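PDB 4GBM: CurM Sulfotransferase from Moorea producta, which probably transfers a sulfo group from PAPS to an intermediate of curacin biosynthesis, leaving adenosine-3'-5'-diphosphate as the spent cofactor. Local coordinates for residues Thr46-Met51 with Glu222-Lys227; Leu248-Gly253 with Asn276-Ser281. The protein carries 2 engineered substitutions. All blocks are in the same frame, centred on the assembly; numbering follows the deposited sequence.

Interaction 1 of 2, residues Thr46-Met51 with Glu222-Lys227. With A3P (adenosine-3'-5'-diphosphate), chain G.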
loop_
_atom_site.group_PDB
_atom_site.type_symbol
_atom_site.label_atom_id
_atom_site.label_comp_id
_atom_site.label_asym_id
_atom_site.label_seq_id
_atom_site.Cartn_x
_atom_site.Cartn_y
_atom_site.Cartn_z
ATOM N N THR A 46 4.042 -3.645 -1.577
ATOM C CA THR A 46 5.322 -2.959 -1.786
ATOM C C THR A 46 5.876 -3.297 -3.165
ATOM O O THR A 46 6.295 -2.404 -3.913
ATOM C CB THR A 46 6.336 -3.275 -0.670
ATOM O OG1 THR A 46 5.765 -2.930 0.593
ATOM C CG2 THR A 46 7.636 -2.483 -0.877
ATOM N N LEU A 47 5.868 -4.582 -3.511
ATOM C CA LEU A 47 6.264 -4.978 -4.867
ATOM C C LEU A 47 5.506 -4.171 -5.927
ATOM O O LEU A 47 6.120 -3.595 -6.824
ATOM C CB LEU A 47 6.039 -6.472 -5.078
ATOM C CG LEU A 47 6.258 -6.977 -6.509
ATOM C CD1 LEU A 47 7.730 -6.879 -6.926
ATOM C CD2 LEU A 47 5.769 -8.416 -6.595
ATOM N N LEU A 48 4.185 -4.114 -5.806
ATOM C CA LEU A 48 3.392 -3.359 -6.772
ATOM C C LEU A 48 3.754 -1.870 -6.805
ATOM O O LEU A 48 3.932 -1.292 -7.887
ATOM C CB LEU A 48 1.893 -3.562 -6.523
ATOM C CG LEU A 48 0.984 -2.817 -7.507
ATOM C CD1 LEU A 48 1.220 -3.248 -8.964
ATOM C CD2 LEU A 48 -0.478 -3.026 -7.115
ATOM N N ARG A 49 3.885 -1.247 -5.635
ATOM C CA ARG A 49 4.202 0.187 -5.627
ATOM C C ARG A 49 5.579 0.453 -6.228
ATOM O O ARG A 49 5.776 1.460 -6.904
ATOM C CB ARG A 49 4.009 0.815 -4.235
ATOM C CG ARG A 49 5.192 0.747 -3.277
ATOM C CD ARG A 49 6.115 1.970 -3.391
ATOM N NE ARG A 49 7.273 1.795 -2.517
ATOM C CZ ARG A 49 8.489 2.273 -2.761
ATOM N NH1 ARG A 49 9.472 2.013 -1.902
ATOM N NH2 ARG A 49 8.736 2.995 -3.857
ATOM N N VAL A 50 6.506 -0.481 -6.032
ATOM C CA VAL A 50 7.862 -0.356 -6.588
ATOM C C VAL A 50 7.859 -0.544 -8.111
ATOM O O VAL A 50 8.554 0.176 -8.823
ATOM C CB VAL A 50 8.867 -1.305 -5.881
ATOM C CG1 VAL A 50 10.227 -1.294 -6.580
ATOM C CG2 VAL A 50 9.037 -0.889 -4.414
ATOM N N MET A 51 7.071 -1.497 -8.607
ATOM C CA MET A 51 6.872 -1.628 -10.055
ATOM C C MET A 51 6.390 -0.312 -10.650
ATOM O O MET A 51 6.951 0.176 -11.633
ATOM C CB MET A 51 5.877 -2.734 -10.377
ATOM C CG MET A 51 6.412 -4.119 -10.102
ATOM S SD MET A 51 5.040 -5.289 -10.052
ATOM C CE MET A 51 5.859 -6.834 -10.261
ATOM N N GLU A 222 -1.442 -13.305 -7.038
ATOM C CA GLU A 222 -0.997 -14.519 -7.710
ATOM C C GLU A 222 -0.814 -14.278 -9.210
ATOM O O GLU A 222 0.159 -14.758 -9.792
ATOM C CB GLU A 222 -1.956 -15.684 -7.431
ATOM C CG GLU A 222 -2.015 -16.120 -5.945
ATOM C CD GLU A 222 -2.832 -15.194 -5.044
ATOM O OE1 GLU A 222 -3.618 -14.354 -5.541
ATOM O OE2 GLU A 222 -2.676 -15.326 -3.817
ATOM N N ASP A 223 -1.733 -13.513 -9.812
ATOM C CA ASP A 223 -1.622 -13.099 -11.214
ATOM C C ASP A 223 -0.459 -12.121 -11.393
ATOM O O ASP A 223 0.292 -12.208 -12.368
ATOM C CB ASP A 223 -2.909 -12.419 -11.694
ATOM C CG ASP A 223 -4.094 -13.355 -11.770
ATOM O OD1 ASP A 223 -3.914 -14.598 -11.838
ATOM O OD2 ASP A 223 -5.230 -12.820 -11.795
ATOM N N LEU A 224 -0.305 -11.189 -10.452
ATOM C CA LEU A 224 0.764 -10.194 -10.540
ATOM C C LEU A 224 2.143 -10.831 -10.682
ATOM O O LEU A 224 2.954 -10.386 -11.500
ATOM C CB LEU A 224 0.747 -9.264 -9.317
ATOM C CG LEU A 224 1.839 -8.184 -9.257
ATOM C CD1 LEU A 224 1.692 -7.201 -10.417
ATOM C CD2 LEU A 224 1.788 -7.461 -7.918
ATOM N N VAL A 225 2.414 -11.864 -9.889
ATOM C CA VAL A 225 3.756 -12.449 -9.917
ATOM C C VAL A 225 3.936 -13.555 -10.961
ATOM O O VAL A 225 5.064 -13.807 -11.410
ATOM C CB VAL A 225 4.259 -12.880 -8.512
ATOM C CG1 VAL A 225 4.214 -11.688 -7.549
ATOM C CG2 VAL A 225 3.443 -14.056 -7.960
ATOM N N LYS A 226 2.841 -14.209 -11.350
ATOM C CA LYS A 226 2.897 -15.243 -12.403
ATOM C C LYS A 226 2.807 -14.687 -13.825
ATOM O O LYS A 226 3.419 -15.244 -14.752
ATOM C CB LYS A 226 1.798 -16.285 -12.209
ATOM C CG LYS A 226 2.033 -17.237 -11.047
ATOM C CD LYS A 226 0.842 -18.169 -10.899
ATOM C CE LYS A 226 1.247 -19.521 -10.376
ATOM N NZ LYS A 226 0.101 -20.470 -10.484
ATOM N N LYS A 227 2.022 -13.623 -13.990
ATOM C CA LYS A 227 1.797 -12.997 -15.298
ATOM C C LYS A 227 1.910 -11.467 -15.190
ATOM O O LYS A 227 0.955 -10.747 -15.512
ATOM C CB LYS A 227 0.412 -13.375 -15.835
ATOM C CG LYS A 227 0.187 -14.867 -16.073
ATOM C CD LYS A 227 -1.181 -15.125 -16.705
ATOM C CE LYS A 227 -2.327 -14.709 -15.782
ATOM N NZ LYS A 227 -3.655 -14.811 -16.460
HETATM P P1 A3P G . 6.739 -12.514 2.786
HETATM O O1P A3P G . 6.453 -12.504 4.267
HETATM O O2P A3P G . 8.123 -12.026 2.438
HETATM O O3P A3P G . 6.333 -13.796 2.116
HETATM P P2 A3P G . 3.428 -6.236 1.502
HETATM O O4P A3P G . 2.004 -5.954 1.142
HETATM O O5P A3P G . 3.729 -6.282 2.973
HETATM O O6P A3P G . 4.407 -5.405 0.716
HETATM O "O5'" A3P G . 3.669 -7.764 1.031
HETATM C "C5'" A3P G . 4.867 -8.438 1.430
HETATM C "C4'" A3P G . 4.918 -9.723 0.641
HETATM O "O4'" A3P G . 5.197 -9.411 -0.729
HETATM C "C3'" A3P G . 6.070 -10.618 1.056
HETATM O "O3'" A3P G . 5.715 -11.387 2.215
HETATM C "C2'" A3P G . 6.270 -11.446 -0.208
HETATM O "O2'" A3P G . 5.436 -12.607 -0.197
HETATM C "C1'" A3P G . 5.817 -10.534 -1.343
HETATM N N9 A3P G . 6.987 -10.069 -2.130
HETATM C C8 A3P G . 7.931 -9.178 -1.763
HETATM N N7 A3P G . 8.871 -9.025 -2.734
HETATM C C5 A3P G . 8.516 -9.845 -3.746
HETATM C C6 A3P G . 9.049 -10.189 -5.086
HETATM N N6 A3P G . 10.178 -9.592 -5.541
HETATM N N1 A3P G . 8.361 -11.103 -5.821
HETATM C C2 A3P G . 7.225 -11.689 -5.379
HETATM N N3 A3P G . 6.685 -11.414 -4.173
HETATM C C4 A3P G . 7.278 -10.519 -3.350
#
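Leu47 and Val225 meet beside the adenine of adenosine-3'-5'-diphosphate. Both Leu47 methyls lie against one face of the base, CD1 near C6 and N6 and CD2 3.8 Å from adenine C2. Val225 CG1 comes obliquely from the same side, 3.7 Å from adenine C2, and packs on Leu47 CD2, so the two side chains form an apolar bed for that face. The Arg49 guanidinium carries Val50 CG2 over its centre on one face and donates to backbone O of Arg255 and Met256. Farther from the base, beyond Leu47, Leu224 has CG anti to its backbone N (chi1 179°), directed at helix 45-53; from that branch point CD2 goes to Leu48 CB at 4.1 Å and CD1 to Met51 SD at 3.9 Å. Met51 and Leu224 slide past each other in opposite directions. The axes of segments 46-51 and 222-226 stay 11.6 Å apart, at 52°, a gap spanned by side chains. At the helix start, Thr46 N and OG1 both donate to phosphate oxygen O6P, at 2.9 and 2.8 Å. Lys136 NZ also bonds OG1. The helix thus grips the 5'-phosphate by polar groups at its N-terminus, as in P-loop-like sulfotransferases, and offers the adenine an apolar surface.

Interaction 2 of 2, residues Leu248-Gly253 with Asn276-Ser281. With ZN (zinc ion), chain D; A3P (adenosine-3'-5'-diphosphate), chain G.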
loop_
_atom_site.group_PDB
_atom_site.type_symbol
_atom_site.label_atom_id
_atom_site.label_comp_id
_atom_site.label_asym_id
_atom_site.label_seq_id
_atom_site.Cartn_x
_atom_site.Cartn_y
_atom_site.Cartn_z
ATOM N N LEU A 248 8.327 -3.678 -15.427
ATOM C CA LEU A 248 8.712 -5.075 -15.242
ATOM C C LEU A 248 10.073 -5.230 -14.579
ATOM O O LEU A 248 10.566 -6.355 -14.419
ATOM C CB LEU A 248 8.716 -5.801 -16.595
ATOM C CG LEU A 248 7.353 -5.936 -17.280
ATOM C CD1 LEU A 248 7.547 -6.273 -18.749
ATOM C CD2 LEU A 248 6.496 -6.987 -16.601
ATOM N N GLN A 249 10.677 -4.105 -14.193
ATOM C CA GLN A 249 12.036 -4.122 -13.652
ATOM C C GLN A 249 12.140 -3.420 -12.298
ATOM O O GLN A 249 12.834 -2.412 -12.179
ATOM C CB GLN A 249 13.006 -3.481 -14.648
ATOM C CG GLN A 249 12.928 -4.051 -16.073
ATOM C CD GLN A 249 13.368 -5.501 -16.170
ATOM O OE1 GLN A 249 14.138 -5.996 -15.338
ATOM N NE2 GLN A 249 12.890 -6.191 -17.209
ATOM N N PRO A 250 11.484 -3.974 -11.258
ATOM C CA PRO A 250 11.431 -3.256 -9.980
ATOM C C PRO A 250 12.761 -3.147 -9.228
ATOM O O PRO A 250 12.857 -2.370 -8.278
ATOM C CB PRO A 250 10.406 -4.060 -9.164
ATOM C CG PRO A 250 10.415 -5.423 -9.768
ATOM C CD PRO A 250 10.663 -5.202 -11.233
ATOM N N TYR A 251 13.772 -3.901 -9.665
ATOM C CA TYR A 251 15.112 -3.861 -9.053
ATOM C C TYR A 251 16.098 -2.957 -9.793
ATOM O O TYR A 251 17.300 -2.959 -9.502
ATOM C CB TYR A 251 15.660 -5.289 -8.867
ATOM C CG TYR A 251 14.855 -6.051 -7.846
ATOM C CD1 TYR A 251 15.150 -5.952 -6.487
ATOM C CD2 TYR A 251 13.761 -6.820 -8.234
ATOM C CE1 TYR A 251 14.384 -6.626 -5.531
ATOM C CE2 TYR A 251 12.987 -7.496 -7.298
ATOM C CZ TYR A 251 13.309 -7.396 -5.948
ATOM O OH TYR A 251 12.540 -8.054 -5.026
ATOM N N GLN A 252 15.584 -2.183 -10.746
ATOM C CA GLN A 252 16.410 -1.253 -11.519
ATOM C C GLN A 252 16.033 0.199 -11.220
ATOM O O GLN A 252 14.863 0.511 -10.990
ATOM C CB GLN A 252 16.276 -1.539 -13.021
ATOM C CG GLN A 252 16.887 -2.870 -13.459
ATOM C CD GLN A 252 16.752 -3.145 -14.956
ATOM O OE1 GLN A 252 16.281 -2.304 -15.722
ATOM N NE2 GLN A 252 17.170 -4.335 -15.372
ATOM N N GLY A 253 17.029 1.082 -11.228
ATOM C CA GLY A 253 16.805 2.513 -11.014
ATOM C C GLY A 253 16.594 2.894 -9.558
ATOM O O GLY A 253 16.729 2.061 -8.665
ATOM N N ASN A 276 15.360 -10.778 -5.935
ATOM C CA ASN A 276 16.036 -9.996 -6.972
ATOM C C ASN A 276 15.308 -10.005 -8.312
ATOM O O ASN A 276 15.837 -9.524 -9.321
ATOM C CB ASN A 276 17.509 -10.426 -7.126
ATOM C CG ASN A 276 17.660 -11.823 -7.687
ATOM O OD1 ASN A 276 16.673 -12.514 -7.937
ATOM N ND2 ASN A 276 18.908 -12.249 -7.885
ATOM N N THR A 277 14.086 -10.539 -8.300
ATOM C CA THR A 277 13.214 -10.552 -9.465
ATOM C C THR A 277 11.769 -10.609 -8.986
ATOM O O THR A 277 11.521 -10.761 -7.790
ATOM C CB THR A 277 13.533 -11.753 -10.402
ATOM O OG1 THR A 277 12.836 -11.591 -11.647
ATOM C CG2 THR A 277 13.157 -13.086 -9.751
ATOM N N ILE A 278 10.826 -10.492 -9.916
ATOM C CA ILE A 278 9.415 -10.759 -9.597
ATOM C C ILE A 278 9.318 -12.271 -9.410
ATOM O O ILE A 278 9.434 -13.034 -10.375
ATOM C CB ILE A 278 8.483 -10.286 -10.720
ATOM C CG1 ILE A 278 8.663 -8.782 -10.960
ATOM C CG2 ILE A 278 7.024 -10.626 -10.370
ATOM C CD1 ILE A 278 8.061 -8.272 -12.278
ATOM N N ASP A 279 9.144 -12.702 -8.164
ATOM C CA ASP A 279 9.327 -14.113 -7.825
ATOM C C ASP A 279 7.994 -14.854 -7.859
ATOM O O ASP A 279 7.191 -14.768 -6.927
ATOM C CB ASP A 279 10.016 -14.258 -6.460
ATOM C CG ASP A 279 10.390 -15.692 -6.141
ATOM O OD1 ASP A 279 9.845 -16.611 -6.790
ATOM O OD2 ASP A 279 11.242 -15.901 -5.249
ATOM N N GLU A 280 7.774 -15.583 -8.953
ATOM C CA GLU A 280 6.498 -16.263 -9.183
ATOM C C GLU A 280 6.217 -17.369 -8.169
ATOM O O GLU A 280 5.064 -17.747 -7.975
ATOM C CB GLU A 280 6.434 -16.830 -10.612
ATOM C CG GLU A 280 7.348 -18.033 -10.871
ATOM C CD GLU A 280 6.699 -19.371 -10.499
ATOM O OE1 GLU A 280 5.501 -19.576 -10.815
ATOM O OE2 GLU A 280 7.392 -20.221 -9.893
ATOM N N SER A 281 7.268 -17.886 -7.531
ATOM C CA SER A 281 7.135 -19.053 -6.656
ATOM C C SER A 281 6.314 -18.770 -5.417
ATOM O O SER A 281 5.838 -19.702 -4.762
ATOM C CB SER A 281 8.509 -19.587 -6.246
ATOM O OG SER A 281 9.270 -19.878 -7.397
HETATM ZN ZN ZN D . 12.768 -14.796 -4.557
HETATM P P1 A3P G . 6.739 -12.514 2.786
HETATM O O1P A3P G . 6.453 -12.504 4.267
HETATM O O2P A3P G . 8.123 -12.026 2.438
HETATM O O3P A3P G . 6.333 -13.796 2.116
HETATM P P2 A3P G . 3.428 -6.236 1.502
HETATM O O4P A3P G . 2.004 -5.954 1.142
HETATM O O5P A3P G . 3.729 -6.282 2.973
HETATM O O6P A3P G . 4.407 -5.405 0.716
HETATM O "O5'" A3P G . 3.669 -7.764 1.031
HETATM C "C5'" A3P G . 4.867 -8.438 1.430
HETATM C "C4'" A3P G . 4.918 -9.723 0.641
HETATM O "O4'" A3P G . 5.197 -9.411 -0.729
HETATM C "C3'" A3P G . 6.070 -10.618 1.056
HETATM O "O3'" A3P G . 5.715 -11.387 2.215
HETATM C "C2'" A3P G . 6.270 -11.446 -0.208
HETATM O "O2'" A3P G . 5.436 -12.607 -0.197
HETATM C "C1'" A3P G . 5.817 -10.534 -1.343
HETATM N N9 A3P G . 6.987 -10.069 -2.130
HETATM C C8 A3P G . 7.931 -9.178 -1.763
HETATM N N7 A3P G . 8.871 -9.025 -2.734
HETATM C C5 A3P G . 8.516 -9.845 -3.746
HETATM C C6 A3P G . 9.049 -10.189 -5.086
HETATM N N6 A3P G . 10.178 -9.592 -5.541
HETATM N N1 A3P G . 8.361 -11.103 -5.821
HETATM C C2 A3P G . 7.225 -11.689 -5.379
HETATM N N3 A3P G . 6.685 -11.414 -4.173
HETATM C C4 A3P G . 7.278 -10.519 -3.350
HETATM O O HOH W 1 12.138 -8.283 -12.406
#
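Tyr251 lays one ring face against the backbone of Asn276. Asn276 CA stands 3.8 Å from the ring centroid and only 7° off its normal, the geometry of a CH-pi contact, and Asn276 C sits over the same face nearer the rim, 3.5 Å from Tyr251 CD2. Thr277 N comes in obliquely beside CE2. The edge of the phenol does something different: N6 of adenosine-3'-5'-diphosphate lies in the ring plane and donates to Tyr251 OH through a clearly bent bond, a hydroxyl that also bonds Phe272 O, while the Phe272 ring stacks with the tyrosine. Pro250 and Ile278 make the apolar side-chain pair, crossing at about a right angle with Pro250 CG 4.0 Å from Ile278 CG1. Ile278 CD1 extends further, to 3.8 Å from Leu248 O, an oxygen that also accepts a bond from a water. The residues flanking Ile278 in sequence read the base through their backbone: Thr277 O accepts from A3P N6 at 2.9 Å, and Asp279 N donates to A3P N1 at 2.9 Å with a nearly straight angle of 168°. Asp279 has CG anti to its own N (chi1 -173°), which carries the carboxylate away from that amide. Its OD2 binds zinc at 2.0 Å beside His275 ND1, and OD1 accepts from Ser281 N in an Asx turn. The amino group and N1 of the base are thereby matched by two acceptors and one donor, a pattern complementary to adenine, and two of these three bonds rely on main-chain atoms.

Interaction 1 precedes interaction 2 along the chain, and their centres are about 9 Å apart on the same side of the chain's centre. Interaction 1 joins helix 45-53, which follows strand 35-39 of the five-stranded parallel sheet, to helix 221-226, which follows edge strand 216-220. Interaction 2 lies wholly in the long loop region between helices 228-239 and 297-305, nearer the surface. The two touch through Val225 CA and Ile278 CG2, 3.8 Å apart, and through a tight approach of Met51 CE to Ile278 CD1. Both border the same nucleotide: helix 45-53 supplies phosphate binding and both helices an apolar surface, whereas the loop recognises the adenine's polar edge.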